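Local coordinates for protein CT_858 (Chlamydia trachomatis, PDB 3DOR) that probably acts as a secreted serine-type endopeptidase of Chlamydia, built as a dimer in its mature form, at residues D64-G67 and G68-D71. Numbering follows the deposited sequence.
Sequences DFIG and GLND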
ATOM      1  N   ASP B  64     -16.959  15.480  -7.824  1.00 31.93           N
ATOM      2  CA  ASP B  64     -17.987  15.537  -8.863  1.00 33.67           C
ATOM      3  C   ASP B  64     -17.402  15.171 -10.211  1.00 32.54           C
ATOM      4  O   ASP B  64     -18.070  14.567 -11.043  1.00 34.46           O
ATOM      5  CB  ASP B  64     -18.620  16.931  -8.927  1.00 36.07           C
ATOM      6  CG  ASP B  64     -19.509  17.216  -7.730  1.00 39.82           C
ATOM      7  OD1 ASP B  64     -19.668  16.314  -6.876  1.00 39.52           O
ATOM      8  OD2 ASP B  64     -20.051  18.336  -7.637  1.00 43.22           O
ATOM      9  N   PHE B  65     -16.145  15.542 -10.419  1.00 32.13           N
ATOM     10  CA  PHE B  65     -15.437  15.242 -11.656  1.00 30.64           C
ATOM     11  C   PHE B  65     -15.330  13.717 -11.822  1.00 30.51           C
ATOM     12  O   PHE B  65     -15.610  13.173 -12.891  1.00 30.62           O
ATOM     13  CB  PHE B  65     -14.040  15.870 -11.600  1.00 29.17           C
ATOM     14  CG  PHE B  65     -13.151  15.492 -12.746  1.00 28.19           C
ATOM     15  CD1 PHE B  65     -13.432  15.927 -14.040  1.00 28.75           C
ATOM     16  CD2 PHE B  65     -12.010  14.715 -12.528  1.00 27.67           C
ATOM     17  CE1 PHE B  65     -12.586  15.596 -15.108  1.00 26.77           C
ATOM     18  CE2 PHE B  65     -11.152  14.373 -13.585  1.00 24.97           C
ATOM     19  CZ  PHE B  65     -11.441  14.816 -14.876  1.00 27.08           C
ATOM     20  N   ILE B  66     -14.917  13.027 -10.764  1.00 30.04           N
ATOM     21  CA  ILE B  66     -14.801  11.573 -10.839  1.00 29.57           C
ATOM     22  C   ILE B  66     -16.201  10.962 -10.842  1.00 28.75           C
ATOM     23  O   ILE B  66     -16.444   9.947 -11.491  1.00 29.70           O
ATOM     24  CB  ILE B  66     -13.982  11.004  -9.650  1.00 29.41           C
ATOM     25  CG1 ILE B  66     -12.572  11.599  -9.665  1.00 29.80           C
ATOM     26  CG2 ILE B  66     -13.908   9.471  -9.737  1.00 28.27           C
ATOM     27  CD1 ILE B  66     -11.791  11.299 -10.927  1.00 29.94           C
ATOM     28  N   GLY B  67     -17.123  11.590 -10.118  1.00 29.81           N
ATOM     29  CA  GLY B  67     -18.486  11.090 -10.084  1.00 28.87           C
ATOM     30  C   GLY B  67     -19.105  11.140 -11.471  1.00 30.68           C
ATOM     31  O   GLY B  67     -20.055  10.409 -11.763  1.00 29.66           O
ATOM     32  N   GLY B  68     -18.562  12.001 -12.332  1.00 29.38           N
ATOM     33  CA  GLY B  68     -19.084  12.126 -13.681  1.00 28.03           C
ATOM     34  C   GLY B  68     -18.819  10.915 -14.552  1.00 29.24           C
ATOM     35  O   GLY B  68     -19.392  10.782 -15.638  1.00 30.00           O
ATOM     36  N   LEU B  69     -17.946  10.026 -14.091  1.00 29.23           N
ATOM     37  CA  LEU B  69     -17.632   8.821 -14.853  1.00 27.68           C
ATOM     38  C   LEU B  69     -18.756   7.797 -14.735  1.00 27.18           C
ATOM     39  O   LEU B  69     -18.779   6.810 -15.468  1.00 28.64           O
ATOM     40  CB  LEU B  69     -16.325   8.203 -14.355  1.00 28.74           C
ATOM     41  CG  LEU B  69     -15.028   8.980 -14.607  1.00 29.14           C
ATOM     42  CD1 LEU B  69     -13.881   8.332 -13.838  1.00 30.07           C
ATOM     43  CD2 LEU B  69     -14.728   9.008 -16.107  1.00 29.57           C
ATOM     44  N   ASN B  70     -19.689   8.037 -13.819  1.00 25.45           N
ATOM     45  CA  ASN B  70     -20.803   7.111 -13.605  1.00 28.98           C
ATOM     46  C   ASN B  70     -20.229   5.685 -13.479  1.00 28.51           C
ATOM     47  O   ASN B  70     -20.642   4.769 -14.180  1.00 28.11           O
ATOM     48  CB  ASN B  70     -21.789   7.212 -14.780  1.00 28.56           C
ATOM     49  CG  ASN B  70     -23.171   6.653 -14.452  1.00 33.34           C
ATOM     50  OD1 ASN B  70     -24.174   7.041 -15.061  1.00 32.14           O
ATOM     51  ND2 ASN B  70     -23.228   5.735 -13.498  1.00 31.09           N
ATOM     52  N   ASP B  71     -19.255   5.531 -12.582  1.00 28.26           N
ATOM     53  CA  ASP B  71     -18.569   4.256 -12.341  1.00 28.58           C
ATOM     54  C   ASP B  71     -18.649   3.962 -10.844  1.00 28.49           C
ATOM     55  O   ASP B  71     -18.015   4.651 -10.045  1.00 29.84           O
ATOM     56  CB  ASP B  71     -17.096   4.385 -12.756  1.00 28.26           C
ATOM     57  CG  ASP B  71     -16.328   3.066 -12.670  1.00 29.26           C
ATOM     58  OD1 ASP B  71     -16.641   2.229 -11.800  1.00 28.59           O
ATOM     59  OD2 ASP B  71     -15.382   2.883 -13.471  1.00 29.11           O
TER
HETATM   60  O   HOH W   1     -17.740   7.646 -10.949  1.00 28.93           O
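The side chain of Leu69 lies alongside the carbonyl oxygen of Ile66, near the end of helix 55-67, and runs past it. Its CB lies 3.4 Å from Ile66 O and CG 3.6 Å from that oxygen; CD1 is still 3.8 Å from Ile66 O and also touches Ile66 CG2 at 4.3 Å, a loose apolar touch. With CG turned beside the backbone N (chi1 -68°), the branch stays close to the carbonyl that its own amide uses: Leu69 N donates to Ile66 O at 3.0 Å, nearly straight at 163° but from above the carbonyl plane. A water 2.7 Å from Ile66 O probably donates a second bond to it and accepts one from Asp71 N. Gly68 N is shared weakly between Asp64 O and Phe65 O, and Asn70 N reaches Gly67 O at 3.2 Å, closing a type I turn. These i to i-3 bonds tighten the helix end into 3-10-like turns before Asn70, with positive phi (49°), ends it. Leu69 packs on Leu18 of helix 2-20 and on Tyr22 and Trp34 in neighbouring loops, while Lys28 NZ of helix 25-32 hydrogen-bonds to Asn70 O; the loop then runs on to strand 75-78, which pairs with strand 507-518.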